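CocE/NonD family hydrolase (Staphylococcus aureus subsp. aureus COL, PDB 3III) is probably a serine hydrolase of the alpha/beta-hydrolase superfamily, related to cocaine esterase and X-Pro dipeptidyl-peptidases, though its natural substrate is not established. Local coordinates at residues Lys66-Met71 / Asn116-Val121; Pro110-Pro115 / Arg311-Phe316; Met198-Ala203 / His476-Glu481. One frame throughout, in Å; residues are numbered along the deposited sequence.

Overall arrangement
Interactions 1 and 2 lie close together, their centres about 9 Å apart, at the large mixed sheet of the alpha/beta-hydrolase domain. Interaction 1 joins strands 67-74 and 119-124; interaction 2 packs helix 110-113, which precedes strand 119-124, against helix 306-319. Their segments alternate along the chain, and Trp113, Tyr118 and Phe316 tie the two contacts into one apolar layer. Interaction 3 sits beyond the chain's centre, about 39 Å from interaction 1 and about 37 Å from interaction 2 between centres. It opens after interaction 1 closes but alternates with interaction 2. There helix 198-203 of the S15-type region meets a C-terminal loop, so residues more than 270 positions apart join the two regions.

Interaction 1 (Lys66-Met71 / Asn116-Val121); sequences KFPVVM and NDYVVV
Over one face of the Tyr118 ring lies the pyrrolidine of Pro68, its CG 3.4 Å from Tyr118 CD1, the two side chains crossing nearly at right angles. Val70 CG2 reaches the same CD1 obliquely. The Phe67 ring is met at its edge instead: the carbonyl O of Asp117 lies near the ring plane, 3.5 Å from Phe67 CD1, while Val119 CG2 packs on Phe67 CB.

Beyond these rings the backbones pair as parallel strands, with Val69 beside Val119, Val70 beside Val120 and Met71 beside Val121. Val119 bonds the neighbouring strand through both its N and its O: the N gives to Pro68 O at 2.8 Å and the O receives Val70 N. Val121 N then closes on Val70 O, also at 2.8 Å.

Side chains alternate between the two faces of the sheet. Val69, Met71, Val119 and Val121 share one; with CG1 anti to the backbone N (chi1 178°), Val69 sends that methyl to Val121 CG2 at 3.7 Å. Met71, a selenomethionine, bends at chi3 (-67°) and brings CE to 4.0 Å from Val121 CB, under helix 140-154. Val70 and Val120 occupy the other face, against Trp113. The polar ends look elsewhere: Tyr118 OH bonds Asp317 and Asp117 pairs with Lys63. Pro68 and Val70 turn their backbone groups to this partner, whereas Val69 and Met71 bond strand 162-168, which makes 67-74 an interior strand. The side chains that meet are almost wholly hydrocarbon, with CA-H...O contacts between the strands, as suits a buried part of the central sheet.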
loop_
_atom_site.group_PDB
_atom_site.type_symbol
_atom_site.label_atom_id
_atom_site.label_comp_id
_atom_site.label_asym_id
_atom_site.label_seq_id
_atom_site.Cartn_x
_atom_site.Cartn_y
_atom_site.Cartn_z
ATOM N N LYS A 66 28.865 -17.743 -8.069
ATOM C CA LYS A 66 28.230 -16.972 -7.008
ATOM C C LYS A 66 27.427 -15.838 -7.598
ATOM O O LYS A 66 27.949 -15.079 -8.423
ATOM C CB LYS A 66 29.289 -16.416 -6.065
ATOM C CG LYS A 66 29.903 -17.486 -5.182
ATOM C CD LYS A 66 30.870 -16.870 -4.220
ATOM C CE LYS A 66 31.282 -17.886 -3.158
ATOM N NZ LYS A 66 30.158 -18.039 -2.224
ATOM N N PHE A 67 26.181 -15.674 -7.145
ATOM C CA PHE A 67 25.250 -14.743 -7.760
ATOM C C PHE A 67 24.602 -13.842 -6.754
ATOM O O PHE A 67 24.442 -14.216 -5.582
ATOM C CB PHE A 67 24.160 -15.540 -8.512
ATOM C CG PHE A 67 24.726 -16.465 -9.557
ATOM C CD1 PHE A 67 25.061 -15.992 -10.830
ATOM C CD2 PHE A 67 25.006 -17.781 -9.253
ATOM C CE1 PHE A 67 25.613 -16.814 -11.784
ATOM C CE2 PHE A 67 25.551 -18.640 -10.191
ATOM C CZ PHE A 67 25.900 -18.157 -11.464
ATOM N N PRO A 68 24.190 -12.643 -7.186
ATOM C CA PRO A 68 23.330 -11.878 -6.279
ATOM C C PRO A 68 22.002 -12.592 -6.069
ATOM O O PRO A 68 21.502 -13.309 -6.965
ATOM C CB PRO A 68 23.128 -10.528 -7.046
ATOM C CG PRO A 68 23.239 -10.931 -8.478
ATOM C CD PRO A 68 24.322 -11.996 -8.506
ATOM N N VAL A 69 21.402 -12.363 -4.900
ATOM C CA VAL A 69 20.210 -13.058 -4.502
ATOM C C VAL A 69 19.001 -12.107 -4.322
ATOM O O VAL A 69 19.109 -11.103 -3.621
ATOM C CB VAL A 69 20.389 -13.776 -3.201
ATOM C CG1 VAL A 69 19.046 -14.468 -2.806
ATOM C CG2 VAL A 69 21.598 -14.738 -3.279
ATOM N N VAL A 70 17.923 -12.427 -5.026
ATOM C CA VAL A 70 16.644 -11.749 -4.916
ATOM C C VAL A 70 15.762 -12.626 -4.030
ATOM O O VAL A 70 15.657 -13.827 -4.260
ATOM C CB VAL A 70 15.962 -11.568 -6.282
ATOM C CG1 VAL A 70 14.562 -10.896 -6.107
ATOM C CG2 VAL A 70 16.877 -10.732 -7.269
HETATM N N MSE A 71 15.171 -12.051 -2.981
HETATM C CA MSE A 71 14.361 -12.835 -2.027
HETATM C C MSE A 71 13.018 -12.201 -1.775
HETATM O O MSE A 71 12.898 -10.963 -1.844
HETATM C CB MSE A 71 15.089 -12.923 -0.694
HETATM C CG MSE A 71 14.415 -13.897 0.294
HETATM SE SE MSE A 71 15.555 -14.077 1.919
HETATM C CE MSE A 71 17.086 -15.004 1.092
ATOM N N ASN A 116 18.914 -13.400 -15.989
ATOM C CA ASN A 116 19.827 -12.232 -15.824
ATOM C C ASN A 116 20.926 -12.509 -14.771
ATOM O O ASN A 116 21.593 -11.573 -14.273
ATOM C CB ASN A 116 19.008 -10.993 -15.459
ATOM C CG ASN A 116 18.268 -10.409 -16.626
ATOM O OD1 ASN A 116 17.015 -10.376 -16.699
ATOM N ND2 ASN A 116 19.012 -9.960 -17.557
ATOM N N ASP A 117 21.159 -13.792 -14.460
ATOM C CA ASP A 117 22.206 -14.227 -13.529
ATOM C C ASP A 117 22.027 -13.675 -12.142
ATOM O O ASP A 117 22.997 -13.199 -11.506
ATOM C CB ASP A 117 23.622 -13.885 -14.047
ATOM C CG ASP A 117 23.884 -14.502 -15.442
ATOM O OD1 ASP A 117 23.822 -15.733 -15.475
ATOM O OD2 ASP A 117 24.117 -13.773 -16.456
ATOM N N TYR A 118 20.810 -13.822 -11.648
ATOM C CA TYR A 118 20.452 -13.665 -10.245
ATOM C C TYR A 118 19.960 -15.027 -9.727
ATOM O O TYR A 118 19.512 -15.895 -10.500
ATOM C CB TYR A 118 19.310 -12.681 -10.027
ATOM C CG TYR A 118 19.652 -11.258 -10.162
ATOM C CD1 TYR A 118 19.907 -10.467 -9.028
ATOM C CD2 TYR A 118 19.747 -10.659 -11.430
ATOM C CE1 TYR A 118 20.242 -9.140 -9.159
ATOM C CE2 TYR A 118 20.084 -9.297 -11.554
ATOM C CZ TYR A 118 20.364 -8.569 -10.416
ATOM O OH TYR A 118 20.671 -7.264 -10.534
ATOM N N VAL A 119 20.058 -15.217 -8.439
ATOM C CA VAL A 119 19.369 -16.305 -7.761
ATOM C C VAL A 119 18.037 -15.729 -7.212
ATOM O O VAL A 119 17.987 -14.582 -6.830
ATOM C CB VAL A 119 20.243 -16.935 -6.638
ATOM C CG1 VAL A 119 19.398 -17.801 -5.657
ATOM C CG2 VAL A 119 21.402 -17.737 -7.239
ATOM N N VAL A 120 16.941 -16.511 -7.258
ATOM C CA VAL A 120 15.696 -16.157 -6.586
ATOM C C VAL A 120 15.384 -17.151 -5.457
ATOM O O VAL A 120 15.337 -18.377 -5.686
ATOM C CB VAL A 120 14.494 -16.004 -7.565
ATOM C CG1 VAL A 120 13.191 -15.724 -6.786
ATOM C CG2 VAL A 120 14.740 -14.851 -8.634
ATOM N N VAL A 121 15.166 -16.628 -4.237
ATOM C CA VAL A 121 14.798 -17.497 -3.094
ATOM C C VAL A 121 13.414 -17.115 -2.693
ATOM O O VAL A 121 13.109 -15.924 -2.524
ATOM C CB VAL A 121 15.731 -17.354 -1.866
ATOM C CG1 VAL A 121 15.208 -18.207 -0.704
ATOM C CG2 VAL A 121 17.221 -17.657 -2.220
#

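Interaction 2 (Pro110-Pro115 / Arg311-Phe316); sequences PGFWVP and RQKSFF
Aromatic and apolar packing carries most of this contact, with Trp113 reaching across by the far rim of its indole. Its CH2 comes 3.6 Å from Lys313 CA and 3.7 Å from Phe316 CD2, so the rim of the six-membered ring abuts the backbone of helix 306-319 at Lys313. The Trp113 and Phe316 rings meet obliquely, planes 51° apart and centroids 5.6 Å from each other. Phe112 adds a second, lighter touch, its CZ 3.8 Å from Lys313 CD. A chi1 of 172°, which turns CG away from its own N, swings the Phe112 ring toward that helix, and its CD2 also lies over one face of the neighbouring indole. The aliphatic part of Lys313 is therefore shared by both aromatic residues, while its NZ turns away to a salt bridge with Asp317.

Polar contact is made through a single water. Trp113 NE1 donates to it at 3.0 Å, and the water donates onward to Gln312 OE1 at 2.6 Å, satisfying the buried indole nitrogen. Gln312 OE1 also lies at the indole edge, near the ring plane and 3.6 Å from Trp113 CZ2. The same oxygen receives Asn166 ND2 from strand 162-168, which would help to fix the amide.

Phe316 continues inward onto the sheet, touching Ala188 and Ile190. Aromatic side chains thus fill the interface here, and helices packed on a largely parallel central sheet are the architecture of the alpha/beta-hydrolase fold.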
loop_
_atom_site.group_PDB
_atom_site.type_symbol
_atom_site.label_atom_id
_atom_site.label_comp_id
_atom_site.label_asym_id
_atom_site.label_seq_id
_atom_site.Cartn_x
_atom_site.Cartn_y
_atom_site.Cartn_z
ATOM N N PRO A 110 11.152 -15.890 -11.221
ATOM C CA PRO A 110 12.460 -16.416 -11.600
ATOM C C PRO A 110 12.741 -16.472 -13.114
ATOM O O PRO A 110 13.903 -16.490 -13.504
ATOM C CB PRO A 110 12.476 -17.806 -10.983
ATOM C CG PRO A 110 11.133 -18.100 -10.630
ATOM C CD PRO A 110 10.387 -16.853 -10.406
ATOM N N GLY A 111 11.703 -16.475 -13.944
ATOM C CA GLY A 111 11.861 -16.451 -15.381
ATOM C C GLY A 111 12.402 -15.091 -15.873
ATOM O O GLY A 111 12.872 -14.986 -17.021
ATOM N N PHE A 112 12.328 -14.073 -15.012
ATOM C CA PHE A 112 12.954 -12.747 -15.350
ATOM C C PHE A 112 14.317 -12.644 -14.707
ATOM O O PHE A 112 15.300 -12.277 -15.343
ATOM C CB PHE A 112 12.056 -11.552 -14.928
ATOM C CG PHE A 112 12.744 -10.200 -15.081
ATOM C CD1 PHE A 112 12.993 -9.688 -16.325
ATOM C CD2 PHE A 112 13.200 -9.491 -13.992
ATOM C CE1 PHE A 112 13.645 -8.491 -16.509
ATOM C CE2 PHE A 112 13.872 -8.288 -14.168
ATOM C CZ PHE A 112 14.096 -7.777 -15.419
ATOM N N TRP A 113 14.410 -12.980 -13.429
ATOM C CA TRP A 113 15.641 -12.700 -12.698
ATOM C C TRP A 113 16.735 -13.705 -12.971
ATOM O O TRP A 113 17.882 -13.315 -13.180
ATOM C CB TRP A 113 15.385 -12.573 -11.209
ATOM C CG TRP A 113 14.588 -11.351 -10.887
ATOM C CD1 TRP A 113 13.259 -11.295 -10.676
ATOM C CD2 TRP A 113 15.062 -10.011 -10.806
ATOM N NE1 TRP A 113 12.860 -10.022 -10.431
ATOM C CE2 TRP A 113 13.952 -9.201 -10.515
ATOM C CE3 TRP A 113 16.318 -9.417 -10.922
ATOM C CZ2 TRP A 113 14.061 -7.850 -10.335
ATOM C CZ3 TRP A 113 16.425 -8.080 -10.762
ATOM C CH2 TRP A 113 15.307 -7.293 -10.480
ATOM N N VAL A 114 16.403 -14.982 -12.983
ATOM C CA VAL A 114 17.424 -16.000 -13.132
ATOM C C VAL A 114 18.165 -15.951 -14.475
ATOM O O VAL A 114 19.369 -16.106 -14.487
ATOM C CB VAL A 114 16.950 -17.414 -12.729
ATOM C CG1 VAL A 114 18.077 -18.406 -12.903
ATOM C CG2 VAL A 114 16.537 -17.396 -11.264
ATOM N N PRO A 115 17.500 -15.682 -15.590
ATOM C CA PRO A 115 18.243 -15.554 -16.849
ATOM C C PRO A 115 19.171 -14.352 -16.857
ATOM O O PRO A 115 20.111 -14.304 -17.627
ATOM C CB PRO A 115 17.166 -15.388 -17.884
ATOM C CG PRO A 115 16.024 -16.124 -17.301
ATOM C CD PRO A 115 16.056 -15.794 -15.845
ATOM N N ARG A 311 13.514 -1.299 -14.313
ATOM C CA ARG A 311 13.878 -0.318 -13.270
ATOM C C ARG A 311 14.408 -1.053 -12.028
ATOM O O ARG A 311 15.481 -0.703 -11.483
ATOM C CB ARG A 311 12.648 0.556 -12.958
ATOM C CG ARG A 311 12.831 1.604 -11.834
ATOM C CD ARG A 311 11.503 2.113 -11.285
ATOM N NE ARG A 311 10.482 2.244 -12.301
ATOM C CZ ARG A 311 10.352 3.288 -13.111
ATOM N NH1 ARG A 311 11.210 4.282 -12.980
ATOM N NH2 ARG A 311 9.390 3.299 -14.081
ATOM N N GLN A 312 13.669 -2.062 -11.611
ATOM C CA GLN A 312 14.068 -2.948 -10.473
ATOM C C GLN A 312 15.443 -3.533 -10.721
ATOM O O GLN A 312 16.282 -3.576 -9.818
ATOM C CB GLN A 312 13.076 -4.087 -10.252
ATOM C CG GLN A 312 11.642 -3.718 -9.799
ATOM C CD GLN A 312 10.673 -4.895 -9.959
ATOM O OE1 GLN A 312 10.988 -6.033 -9.595
ATOM N NE2 GLN A 312 9.481 -4.618 -10.457
ATOM N N LYS A 313 15.661 -3.994 -11.957
ATOM C CA LYS A 313 16.904 -4.654 -12.309
ATOM C C LYS A 313 18.063 -3.640 -12.324
ATOM O O LYS A 313 19.158 -3.958 -11.903
ATOM C CB LYS A 313 16.775 -5.388 -13.678
ATOM C CG LYS A 313 18.092 -6.099 -14.170
ATOM C CD LYS A 313 17.820 -6.896 -15.503
ATOM C CE LYS A 313 18.631 -6.350 -16.643
ATOM N NZ LYS A 313 20.175 -6.275 -16.345
ATOM N N SER A 314 17.816 -2.418 -12.786
ATOM C CA SER A 314 18.861 -1.432 -12.812
ATOM C C SER A 314 19.331 -1.107 -11.357
ATOM O O SER A 314 20.532 -1.020 -11.090
ATOM C CB SER A 314 18.425 -0.168 -13.569
ATOM O OG SER A 314 19.469 0.820 -13.414
ATOM N N PHE A 315 18.376 -1.009 -10.445
ATOM C CA PHE A 315 18.635 -0.750 -9.014
ATOM C C PHE A 315 19.418 -1.910 -8.408
ATOM O O PHE A 315 20.452 -1.702 -7.765
ATOM C CB PHE A 315 17.294 -0.551 -8.324
ATOM C CG PHE A 315 17.333 -0.424 -6.826
ATOM C CD1 PHE A 315 17.857 0.711 -6.201
ATOM C CD2 PHE A 315 16.771 -1.420 -6.038
ATOM C CE1 PHE A 315 17.827 0.827 -4.811
ATOM C CE2 PHE A 315 16.734 -1.314 -4.650
ATOM C CZ PHE A 315 17.272 -0.164 -4.029
ATOM N N PHE A 316 18.977 -3.124 -8.685
ATOM C CA PHE A 316 19.667 -4.301 -8.145
ATOM C C PHE A 316 21.030 -4.555 -8.809
ATOM O O PHE A 316 21.912 -5.056 -8.153
ATOM C CB PHE A 316 18.802 -5.559 -8.231
ATOM C CG PHE A 316 17.832 -5.765 -7.067
ATOM C CD1 PHE A 316 17.787 -4.942 -5.964
ATOM C CD2 PHE A 316 16.920 -6.834 -7.126
ATOM C CE1 PHE A 316 16.864 -5.178 -4.911
ATOM C CE2 PHE A 316 16.074 -7.123 -6.084
ATOM C CZ PHE A 316 16.023 -6.266 -4.965
HETATM O O HOH W 1 10.286 -8.566 -9.897
#

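Interaction 3 (Met198-Ala203 / His476-Glu481); sequences MYREVA and HKHETE
Tyr199 and His478 form a T-shaped, edge-to-face pair where the alpha/beta-hydrolase region meets the C-terminal region. Tyr199 CE2 is directed onto one face of the imidazole, 3.4 Å from His478 CG, with the ring planes at 64°. On the opposite face of that imidazole lies His476 CB, so the ring is held between the helix and its own loop.

Arg200 makes the polar half of the contact. Its NH2 donates to His476 O at 2.9 Å in a nearly straight bond (169°) that lies in both the carbonyl and guanidinium planes. One water completes the link beside this bond. It accepts from Arg200 NE at 2.9 Å and from His476 N at 3.0 Å, so His476 is tied to one guanidinium twice, the carbonyl directly and the N-H through the water. The chain is extended from CG to NE, which carries the guanidinium from helix 198-203 out to the loop.

Further out, partners position each of these groups. Tyr199 OH bonds the Pro242 carbonyl, His478 ND1 pairs with His461 ND1, and Arg200 NH1 forms a salt bridge with Asp197, while Phe244 engages the guanidinium in a cation-pi contact. The helix itself widens at its end: Met198 O accepts an alpha-type bond from Val202 N and a pi-type bond from Ala203 N, the two donors approaching from opposite faces of its carbonyl plane.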
loop_
_atom_site.group_PDB
_atom_site.type_symbol
_atom_site.label_atom_id
_atom_site.label_comp_id
_atom_site.label_asym_id
_atom_site.label_seq_id
_atom_site.Cartn_x
_atom_site.Cartn_y
_atom_site.Cartn_z
HETATM N N MSE A 198 -0.318 -1.228 10.909
HETATM C CA MSE A 198 -1.570 -1.936 10.715
HETATM C C MSE A 198 -2.744 -1.182 11.281
HETATM O O MSE A 198 -3.811 -1.174 10.661
HETATM C CB MSE A 198 -1.530 -3.338 11.343
HETATM C CG MSE A 198 -0.730 -4.294 10.562
HETATM SE SE MSE A 198 -0.755 -6.120 11.373
HETATM C CE MSE A 198 -2.695 -6.541 10.960
ATOM N N TYR A 199 -2.596 -0.602 12.469
ATOM C CA TYR A 199 -3.714 0.105 13.064
ATOM C C TYR A 199 -4.256 1.246 12.160
ATOM O O TYR A 199 -5.443 1.453 12.057
ATOM C CB TYR A 199 -3.310 0.693 14.432
ATOM C CG TYR A 199 -4.451 1.350 15.071
ATOM C CD1 TYR A 199 -5.375 0.615 15.814
ATOM C CD2 TYR A 199 -4.667 2.717 14.904
ATOM C CE1 TYR A 199 -6.532 1.259 16.387
ATOM C CE2 TYR A 199 -5.752 3.329 15.453
ATOM C CZ TYR A 199 -6.686 2.610 16.207
ATOM O OH TYR A 199 -7.790 3.269 16.722
ATOM N N ARG A 200 -3.367 1.994 11.531
ATOM C CA ARG A 200 -3.753 3.162 10.774
ATOM C C ARG A 200 -4.068 2.855 9.356
ATOM O O ARG A 200 -4.637 3.733 8.673
ATOM C CB ARG A 200 -2.670 4.242 10.825
ATOM C CG ARG A 200 -2.638 4.981 12.154
ATOM C CD ARG A 200 -1.529 6.091 12.168
ATOM N NE ARG A 200 -1.527 6.746 13.474
ATOM C CZ ARG A 200 -1.011 6.227 14.571
ATOM N NH1 ARG A 200 -0.391 5.060 14.519
ATOM N NH2 ARG A 200 -1.113 6.880 15.725
ATOM N N GLU A 201 -3.658 1.679 8.869
ATOM C CA GLU A 201 -3.633 1.454 7.420
ATOM C C GLU A 201 -4.536 0.356 6.916
ATOM O O GLU A 201 -4.971 0.452 5.781
ATOM C CB GLU A 201 -2.203 1.353 6.880
ATOM C CG GLU A 201 -1.479 2.677 7.234
ATOM C CD GLU A 201 0.015 2.737 7.081
ATOM O OE1 GLU A 201 0.665 1.682 6.880
ATOM O OE2 GLU A 201 0.552 3.886 7.212
ATOM N N VAL A 202 -4.859 -0.643 7.752
ATOM C CA VAL A 202 -5.714 -1.753 7.313
ATOM C C VAL A 202 -6.782 -2.164 8.358
ATOM O O VAL A 202 -7.898 -2.444 7.972
ATOM C CB VAL A 202 -4.907 -3.007 6.852
ATOM C CG1 VAL A 202 -4.137 -3.681 8.017
ATOM C CG2 VAL A 202 -5.840 -4.004 6.134
ATOM N N ALA A 203 -6.403 -2.265 9.648
ATOM C CA ALA A 203 -7.338 -2.667 10.731
ATOM C C ALA A 203 -8.430 -1.597 10.996
ATOM O O ALA A 203 -9.588 -1.912 11.287
ATOM C CB ALA A 203 -6.558 -3.055 12.054
ATOM N N HIS A 476 -3.149 11.416 14.109
ATOM C CA HIS A 476 -4.000 11.230 15.291
ATOM C C HIS A 476 -3.322 10.270 16.232
ATOM O O HIS A 476 -2.788 9.278 15.792
ATOM C CB HIS A 476 -5.360 10.743 14.867
ATOM C CG HIS A 476 -6.055 11.713 13.959
ATOM N ND1 HIS A 476 -6.091 11.557 12.591
ATOM C CD2 HIS A 476 -6.652 12.900 14.218
ATOM C CE1 HIS A 476 -6.719 12.589 12.044
ATOM N NE2 HIS A 476 -7.072 13.423 13.014
ATOM N N LYS A 477 -3.284 10.623 17.522
ATOM C CA LYS A 477 -2.709 9.771 18.540
ATOM C C LYS A 477 -3.398 8.430 18.669
ATOM O O LYS A 477 -2.727 7.408 18.880
ATOM C CB LYS A 477 -2.726 10.464 19.905
ATOM C CG LYS A 477 -1.842 11.658 20.006
ATOM C CD LYS A 477 -1.978 12.212 21.415
ATOM C CE LYS A 477 -1.044 13.350 21.657
ATOM N NZ LYS A 477 -1.103 13.829 23.047
ATOM N N HIS A 478 -4.735 8.437 18.584
ATOM C CA HIS A 478 -5.545 7.226 18.796
ATOM C C HIS A 478 -5.254 6.611 20.160
ATOM O O HIS A 478 -5.238 5.386 20.325
ATOM C CB HIS A 478 -5.340 6.195 17.661
ATOM C CG HIS A 478 -5.853 6.651 16.325
ATOM N ND1 HIS A 478 -7.190 6.805 16.055
ATOM C CD2 HIS A 478 -5.203 6.963 15.176
ATOM C CE1 HIS A 478 -7.342 7.188 14.802
ATOM N NE2 HIS A 478 -6.150 7.314 14.250
ATOM N N GLU A 479 -5.033 7.471 21.147
ATOM C CA GLU A 479 -4.680 7.028 22.482
ATOM C C GLU A 479 -5.903 6.881 23.399
ATOM O O GLU A 479 -6.005 5.913 24.174
ATOM C CB GLU A 479 -3.688 8.010 23.121
ATOM C CG GLU A 479 -3.227 7.670 24.506
ATOM C CD GLU A 479 -2.080 8.592 24.929
ATOM O OE1 GLU A 479 -2.147 9.818 24.698
ATOM O OE2 GLU A 479 -1.058 8.086 25.420
ATOM N N THR A 480 -6.783 7.861 23.369
ATOM C CA THR A 480 -7.986 7.758 24.163
ATOM C C THR A 480 -9.174 8.295 23.376
ATOM O O THR A 480 -9.011 9.113 22.478
ATOM C CB THR A 480 -7.862 8.527 25.498
ATOM O OG1 THR A 480 -7.379 9.837 25.212
ATOM C CG2 THR A 480 -6.895 7.776 26.571
ATOM N N GLU A 481 -10.372 7.852 23.726
ATOM C CA GLU A 481 -11.613 8.339 23.061
ATOM C C GLU A 481 -12.153 9.571 23.726
ATOM O O GLU A 481 -12.335 9.613 24.914
ATOM C CB GLU A 481 -12.704 7.223 22.991
ATOM C CG GLU A 481 -12.174 6.026 22.162
ATOM C CD GLU A 481 -13.172 5.017 21.627
ATOM O OE1 GLU A 481 -14.202 4.737 22.286
ATOM O OE2 GLU A 481 -12.853 4.446 20.538
HETATM O O HOH W 2 -2.915 9.006 12.358
#